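Local coordinates for protein major pollen allergen Jun a 1 (Juniperus ashei, PDB 1PXZ) that cleaves pectate by calcium-dependent elimination, though with low activity, and is the major allergen of mountain cedar pollen, at residues I70-N75 and K90-R95; D173-V178 and H196-L201; I185-N190 and A218-G223. All blocks are in the same frame, centred on the assembly; numbering follows the deposited sequence.

Overall arrangement
All three contacts join neighbouring coils of the parallel beta-helix. Contact 1 comes first along the chain and pairs strands 68-72 and 90-93; it touches neither of the others, its centre lying about 23 Å from that of contact 2 and about 20 Å from that of contact 3. Contact 2 pairs strands 174-179 and 198-201 on another face of the helix, where calcium is thought to bind. Contact 3 covers the turn within strand 185-195 and its counterpart one coil on. The segments of contacts 2 and 3 alternate along the chain, their centres are about 13 Å apart, and Ile176 and Met199 pack on Ile187 across the interior, so the probable calcium-site face and contact 3 share one core.

Contact 1 (I70-N75 and K90-R95); sequences IIFSQN and KTIDGR
In the parallel beta-helix typical of pectate lyases, Ile70 and Ile92 occupy matching places on strands of successive coils. Ile70 N donates to Thr91 O at 2.7 Å, and Ile70 O accepts from Asp93 N at 2.8 Å, so one residue is bonded on both sides of its partner. The two isoleucines lie side by side on the face turned to the core, Ile70 CD1 being 4.2 Å from Ile92 CG1; branched aliphatic chains suit such stacking. Phe72 follows on that face, and with CG anti to its carbonyl carbon (chi1 -63°) its ring brings CZ to 3.7 Å from Ile92 CG2, which sits at the ring edge. Where the strands part, one water accepts from Phe72 N and donates to Asp93 O and Arg95 O. Asp93 stands on the opposite face beside Ile71. Its OD1 accepts from Arg95 N at 3.1 Å, an Asx turn, while Arg95 grips the carboxylate side-on, NE to OD1 and NH2 to OD2, both 2.9 Å. Arg18 forms a second salt bridge to OD2, and Trp69 also donates to it. Two arginines and these N-H groups would thus be expected to keep the buried Asp93 ionised and its carboxylate fixed in rotation.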
# COMPACT_ATOMS: atom_id res chain seq x y z
N ILE A 70 -1.27 15.56 9.26
CA ILE A 70 -0.87 16.53 8.23
C ILE A 70 -1.90 16.68 7.12
O ILE A 70 -2.38 15.71 6.53
CB ILE A 70 0.51 16.14 7.68
CG1 ILE A 70 1.57 16.12 8.78
CG2 ILE A 70 0.93 17.02 6.50
CD1 ILE A 70 2.79 15.27 8.43
N ILE A 71 -2.26 17.95 6.87
CA ILE A 71 -3.23 18.31 5.83
C ILE A 71 -2.66 19.41 4.94
O ILE A 71 -1.58 19.94 5.23
CB ILE A 71 -4.55 18.81 6.42
CG1 ILE A 71 -4.33 20.05 7.31
CG2 ILE A 71 -5.26 17.73 7.22
CD1 ILE A 71 -5.62 20.76 7.66
N PHE A 72 -3.34 19.77 3.87
CA PHE A 72 -2.72 20.68 2.89
C PHE A 72 -3.61 21.90 2.65
O PHE A 72 -4.81 21.72 2.48
CB PHE A 72 -2.44 19.92 1.60
CG PHE A 72 -1.44 18.78 1.75
CD1 PHE A 72 -1.85 17.56 2.26
CD2 PHE A 72 -0.12 18.91 1.38
CE1 PHE A 72 -0.96 16.50 2.41
CE2 PHE A 72 0.78 17.87 1.54
CZ PHE A 72 0.36 16.64 2.04
N SER A 73 -3.04 23.10 2.65
CA SER A 73 -3.81 24.34 2.57
C SER A 73 -4.34 24.61 1.18
O SER A 73 -5.22 25.44 0.93
CB SER A 73 -2.92 25.51 3.02
OG SER A 73 -1.97 25.77 1.98
N GLN A 74 -3.83 23.93 0.17
CA GLN A 74 -4.23 24.18 -1.20
C GLN A 74 -3.83 23.01 -2.09
O GLN A 74 -3.04 22.18 -1.65
CB GLN A 74 -3.52 25.44 -1.71
CG GLN A 74 -2.04 25.18 -1.93
CD GLN A 74 -1.32 26.24 -2.74
OE1 GLN A 74 -0.98 26.05 -3.91
NE2 GLN A 74 -1.06 27.37 -2.07
N ASN A 75 -4.35 23.00 -3.31
CA ASN A 75 -3.80 22.02 -4.25
C ASN A 75 -2.29 22.23 -4.35
O ASN A 75 -1.81 23.38 -4.38
CB ASN A 75 -4.42 22.19 -5.64
CG ASN A 75 -5.88 21.89 -5.75
OD1 ASN A 75 -6.52 22.19 -6.76
ND2 ASN A 75 -6.48 21.30 -4.73
N LYS A 90 2.18 9.53 12.42
CA LYS A 90 1.89 10.60 11.47
C LYS A 90 0.72 10.15 10.59
O LYS A 90 0.69 8.96 10.28
CB LYS A 90 3.06 10.91 10.55
CG LYS A 90 4.31 11.48 11.21
CD LYS A 90 4.03 12.83 11.83
CE LYS A 90 5.25 13.33 12.60
NZ LYS A 90 5.38 12.53 13.87
N THR A 91 -0.15 11.07 10.20
CA THR A 91 -1.09 10.88 9.10
C THR A 91 -0.73 11.91 8.04
O THR A 91 -0.52 13.07 8.40
CB THR A 91 -2.55 11.06 9.53
OG1 THR A 91 -2.83 10.02 10.48
CG2 THR A 91 -3.49 10.93 8.34
N ILE A 92 -0.63 11.47 6.80
CA ILE A 92 -0.60 12.50 5.71
C ILE A 92 -1.93 12.34 5.01
O ILE A 92 -2.20 11.28 4.45
CB ILE A 92 0.63 12.31 4.83
CG1 ILE A 92 1.92 12.23 5.68
CG2 ILE A 92 0.70 13.39 3.75
CD1 ILE A 92 3.18 12.13 4.84
N ASP A 93 -2.78 13.36 5.11
CA ASP A 93 -4.18 13.28 4.70
C ASP A 93 -4.44 14.25 3.56
O ASP A 93 -4.51 15.47 3.79
CB ASP A 93 -5.04 13.56 5.94
CG ASP A 93 -6.52 13.75 5.74
OD1 ASP A 93 -7.08 13.50 4.65
OD2 ASP A 93 -7.23 14.19 6.68
N GLY A 94 -4.61 13.77 2.33
CA GLY A 94 -4.88 14.61 1.17
C GLY A 94 -6.32 14.99 0.90
O GLY A 94 -6.66 15.57 -0.14
N ARG A 95 -7.26 14.67 1.79
CA ARG A 95 -8.65 15.03 1.57
C ARG A 95 -8.78 16.56 1.56
O ARG A 95 -8.21 17.17 2.46
CB ARG A 95 -9.60 14.46 2.63
CG ARG A 95 -9.74 12.92 2.45
CD ARG A 95 -10.51 12.36 3.65
NE ARG A 95 -9.80 12.59 4.91
CZ ARG A 95 -10.24 12.20 6.10
NH1 ARG A 95 -11.40 11.55 6.19
NH2 ARG A 95 -9.53 12.45 7.20
O HOH W 1 -5.40 17.88 3.03

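Contact 2 (D173-V178 and H196-L201); sequences DGLIDV and HKVMLL
The flat carboxylate of Asp177 lies alongside the Leu200 side chain, OD1 approaching Leu200 CD2 to 3.6 Å and CB nearly as closely, while OD2 and His203 ND1 form a weak hydrogen bond. This sheet of the parallel beta-helix carries the presumed calcium site: Asp173 and Asp177, with Asp149, probably bind calcium as in related lyases, and Leu200 lies near Arg229, the probable catalytic arginine. Asp177 shares the outer face with Leu200, while Asp173 lies in the loop just before, its OD2 accepting from Gly150 N; carboxylates suit both places if they bind calcium. The opposite face, carrying Ile176, Val178, Met199 and Leu201, fills the core with apolar chains. Leu201 CG sits beside the backbone N (chi1 -49°), which carries CD2 back to 3.7 Å from Val178 CG2; Met199, unbranched at CB, sends its CG past Ile176 CB and its sulfur deeper into the interior. The backbones pair in regular parallel fashion, Leu200 N to Ile176 O and Val178 N to Leu200 O. At the corner near Leu175 one carbonyl serves two donors: Val198 O takes Ile176 N nearly straight and Leu175 N more bent (141°), each at 3.0 Å. Gly174, lacking a side chain, sets its CA 3.2 Å from Lys197 O. Beyond it a water donates to Asp173 O at 2.7 Å and accepts from Lys197 N at 3.0 Å.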
# COMPACT_ATOMS: atom_id res chain seq x y z
N ASP A 173 10.23 2.47 -10.44
CA ASP A 173 10.43 1.08 -9.99
C ASP A 173 9.13 0.52 -9.45
O ASP A 173 8.32 0.06 -10.26
CB ASP A 173 11.55 1.04 -8.94
CG ASP A 173 12.85 1.45 -9.62
OD1 ASP A 173 13.42 0.60 -10.33
OD2 ASP A 173 13.29 2.61 -9.44
N GLY A 174 8.89 0.53 -8.13
CA GLY A 174 7.62 -0.00 -7.65
C GLY A 174 6.65 1.05 -7.17
O GLY A 174 6.96 2.24 -7.03
N LEU A 175 5.40 0.64 -6.91
CA LEU A 175 4.46 1.56 -6.30
C LEU A 175 4.49 1.37 -4.79
O LEU A 175 4.54 2.35 -4.05
CB LEU A 175 3.06 1.40 -6.88
CG LEU A 175 2.98 1.78 -8.37
CD1 LEU A 175 1.56 1.55 -8.88
CD2 LEU A 175 3.42 3.22 -8.57
N ILE A 176 4.46 0.14 -4.29
CA ILE A 176 4.56 -0.05 -2.84
C ILE A 176 5.61 -1.13 -2.57
O ILE A 176 5.51 -2.22 -3.15
CB ILE A 176 3.22 -0.46 -2.24
CG1 ILE A 176 2.16 0.64 -2.35
CG2 ILE A 176 3.37 -0.93 -0.80
CD1 ILE A 176 0.80 0.19 -1.85
N ASP A 177 6.60 -0.84 -1.75
CA ASP A 177 7.64 -1.84 -1.44
C ASP A 177 7.60 -2.09 0.06
O ASP A 177 7.74 -1.14 0.84
CB ASP A 177 8.97 -1.32 -1.94
CG ASP A 177 10.04 -2.28 -2.37
OD1 ASP A 177 10.08 -2.70 -3.55
OD2 ASP A 177 10.90 -2.64 -1.53
N VAL A 178 7.40 -3.33 0.49
CA VAL A 178 7.32 -3.63 1.92
C VAL A 178 8.39 -4.66 2.23
O VAL A 178 8.38 -5.74 1.63
CB VAL A 178 5.93 -4.14 2.29
CG1 VAL A 178 5.81 -4.49 3.77
CG2 VAL A 178 4.87 -3.10 1.93
N HIS A 196 4.23 -0.87 -14.40
CA HIS A 196 4.56 -2.30 -14.51
C HIS A 196 4.63 -3.02 -13.17
O HIS A 196 3.79 -3.87 -12.90
CB HIS A 196 5.92 -2.48 -15.21
CG HIS A 196 5.92 -1.83 -16.55
ND1 HIS A 196 5.45 -2.48 -17.68
CD2 HIS A 196 6.30 -0.60 -16.95
CE1 HIS A 196 5.56 -1.66 -18.71
NE2 HIS A 196 6.07 -0.51 -18.31
N LYS A 197 5.63 -2.72 -12.34
CA LYS A 197 5.88 -3.53 -11.15
C LYS A 197 5.19 -2.97 -9.92
O LYS A 197 5.71 -2.08 -9.24
CB LYS A 197 7.38 -3.63 -10.87
CG LYS A 197 8.16 -4.38 -11.95
CD LYS A 197 9.66 -4.29 -11.72
CE LYS A 197 10.43 -5.05 -12.78
NZ LYS A 197 9.67 -6.23 -13.30
N VAL A 198 3.99 -3.45 -9.60
CA VAL A 198 3.18 -2.72 -8.64
C VAL A 198 3.53 -2.86 -7.17
O VAL A 198 3.77 -1.87 -6.47
CB VAL A 198 1.71 -3.15 -8.86
CG1 VAL A 198 0.78 -2.49 -7.87
CG2 VAL A 198 1.32 -2.77 -10.30
N MET A 199 3.53 -4.08 -6.62
CA MET A 199 3.63 -4.20 -5.16
C MET A 199 4.48 -5.41 -4.77
O MET A 199 4.16 -6.51 -5.19
CB MET A 199 2.21 -4.31 -4.61
CG MET A 199 2.11 -4.54 -3.12
SD MET A 199 0.41 -4.83 -2.62
CE MET A 199 -0.50 -3.66 -3.60
N LEU A 200 5.53 -5.16 -4.01
CA LEU A 200 6.50 -6.13 -3.54
C LEU A 200 6.30 -6.29 -2.03
O LEU A 200 6.49 -5.32 -1.29
CB LEU A 200 7.92 -5.67 -3.84
CG LEU A 200 8.97 -6.74 -4.12
CD1 LEU A 200 8.45 -7.77 -5.11
CD2 LEU A 200 10.25 -6.09 -4.63
N LEU A 201 5.88 -7.46 -1.58
CA LEU A 201 5.77 -7.70 -0.14
C LEU A 201 6.82 -8.75 0.24
O LEU A 201 6.61 -9.96 0.07
CB LEU A 201 4.37 -8.15 0.23
CG LEU A 201 3.17 -7.35 -0.28
CD1 LEU A 201 1.84 -8.01 0.07
CD2 LEU A 201 3.19 -5.93 0.28
O HOH W 2 7.82 -0.77 -12.80

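Contact 3 (I185-N190 and A218-G223); sequences ITISNN and AFNQFG
Asn189 and Phe219 meet at equivalent corners of successive coils, and the asparagine can be traced outward. Its CB leaves the backbone away from the other segment, but the first torsion (chi1 -68°) turns the amide back, and OD1 comes to 3.6 Å from Phe219 CB. The amide and phenyl planes are 18° apart, the two side chains running side by side. At the tip, OD1 also accepts from Asn2 and from a water, 2.7 Å away, that donates to Phe219 O as well; ND2 is given to Asp164. Asn189 has left-handed helical backbone angles, which asparagine adopts more readily than most residues, and Phe219 takes the same conformation in the equivalent place; this makes the sharp turn between two faces of a pectate lyase beta-helix. Around this bend the coils stay joined: Ala218 N donates to Ile187 O at 2.9 Å, Asn189 N to Ala218 O at 3.1 Å, and Gln221 N to Asn190 O at 2.9 Å. Just after each bend Asn190 and Asn220 point the same way into the buried turn with amide planes only 7° apart, members of the asparagine stack known from this family; Asn166 and Asn243 flank them. Flat amides, able both to donate and to accept, suit a buried turn, and stacking them implies a bend repeated from coil to coil.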
# COMPACT_ATOMS: atom_id res chain seq x y z
N ILE A 185 0.07 -4.44 8.41
CA ILE A 185 -0.18 -3.42 7.38
C ILE A 185 -1.42 -3.70 6.58
O ILE A 185 -1.71 -4.82 6.19
CB ILE A 185 1.06 -3.34 6.47
CG1 ILE A 185 2.26 -2.79 7.29
CG2 ILE A 185 0.86 -2.55 5.20
CD1 ILE A 185 3.57 -3.12 6.63
N THR A 186 -2.19 -2.64 6.32
CA THR A 186 -3.33 -2.76 5.43
C THR A 186 -3.10 -1.82 4.25
O THR A 186 -2.71 -0.68 4.45
CB THR A 186 -4.65 -2.40 6.14
OG1 THR A 186 -4.97 -3.47 7.05
CG2 THR A 186 -5.84 -2.28 5.20
N ILE A 187 -3.37 -2.34 3.07
CA ILE A 187 -3.27 -1.53 1.85
C ILE A 187 -4.64 -1.57 1.23
O ILE A 187 -5.05 -2.62 0.70
CB ILE A 187 -2.18 -2.12 0.96
CG1 ILE A 187 -0.78 -2.01 1.61
CG2 ILE A 187 -2.20 -1.53 -0.44
CD1 ILE A 187 0.24 -2.97 1.01
N SER A 188 -5.37 -0.46 1.29
CA SER A 188 -6.80 -0.53 0.98
C SER A 188 -7.30 0.64 0.13
O SER A 188 -6.75 1.73 0.27
CB SER A 188 -7.62 -0.57 2.29
OG SER A 188 -7.31 0.54 3.12
N ASN A 189 -8.32 0.40 -0.69
CA ASN A 189 -9.01 1.48 -1.38
C ASN A 189 -8.08 2.28 -2.30
O ASN A 189 -8.46 3.41 -2.61
CB ASN A 189 -9.63 2.47 -0.37
CG ASN A 189 -10.77 1.87 0.44
OD1 ASN A 189 -11.71 1.33 -0.14
ND2 ASN A 189 -10.70 2.00 1.77
N ASN A 190 -6.94 1.76 -2.70
CA ASN A 190 -6.05 2.50 -3.59
C ASN A 190 -6.37 2.25 -5.06
O ASN A 190 -6.97 1.23 -5.37
CB ASN A 190 -4.61 2.07 -3.38
CG ASN A 190 -4.19 2.25 -1.92
OD1 ASN A 190 -4.00 1.28 -1.19
ND2 ASN A 190 -4.03 3.51 -1.55
N ALA A 218 -6.87 -4.92 0.40
CA ALA A 218 -8.31 -4.95 0.23
C ALA A 218 -8.96 -3.74 -0.45
O ALA A 218 -8.59 -2.60 -0.19
CB ALA A 218 -8.94 -5.10 1.62
N PHE A 219 -9.95 -4.01 -1.28
CA PHE A 219 -10.79 -3.01 -1.92
C PHE A 219 -9.99 -2.09 -2.86
O PHE A 219 -10.38 -0.93 -3.07
CB PHE A 219 -11.55 -2.17 -0.89
CG PHE A 219 -12.19 -2.98 0.23
CD1 PHE A 219 -13.22 -3.85 -0.08
CD2 PHE A 219 -11.75 -2.85 1.53
CE1 PHE A 219 -13.81 -4.60 0.93
CE2 PHE A 219 -12.31 -3.62 2.55
CZ PHE A 219 -13.33 -4.50 2.23
N ASN A 220 -8.92 -2.59 -3.43
CA ASN A 220 -8.10 -1.81 -4.35
C ASN A 220 -8.57 -2.02 -5.78
O ASN A 220 -9.11 -3.08 -6.10
CB ASN A 220 -6.62 -2.19 -4.26
CG ASN A 220 -6.04 -2.06 -2.87
OD1 ASN A 220 -5.84 -3.04 -2.14
ND2 ASN A 220 -5.75 -0.82 -2.47
N GLN A 221 -8.35 -1.01 -6.61
CA GLN A 221 -8.57 -1.11 -8.05
C GLN A 221 -7.21 -1.34 -8.69
O GLN A 221 -6.35 -0.45 -8.62
CB GLN A 221 -9.25 0.14 -8.64
CG GLN A 221 -9.26 0.08 -10.17
CD GLN A 221 -10.18 -1.03 -10.68
OE1 GLN A 221 -11.31 -1.20 -10.25
NE2 GLN A 221 -9.70 -1.82 -11.64
N PHE A 222 -6.97 -2.50 -9.28
CA PHE A 222 -5.69 -2.79 -9.92
C PHE A 222 -5.80 -2.60 -11.42
O PHE A 222 -6.34 -3.46 -12.13
CB PHE A 222 -5.26 -4.23 -9.61
CG PHE A 222 -4.70 -4.37 -8.21
CD1 PHE A 222 -3.49 -3.80 -7.86
CD2 PHE A 222 -5.39 -5.10 -7.27
CE1 PHE A 222 -2.96 -3.94 -6.58
CE2 PHE A 222 -4.89 -5.23 -5.97
CZ PHE A 222 -3.70 -4.63 -5.63
N GLY A 223 -5.29 -1.48 -11.92
CA GLY A 223 -5.42 -1.21 -13.34
C GLY A 223 -6.34 -0.06 -13.66
O GLY A 223 -6.95 0.58 -12.78
O HOH W 3 -12.21 1.21 -2.83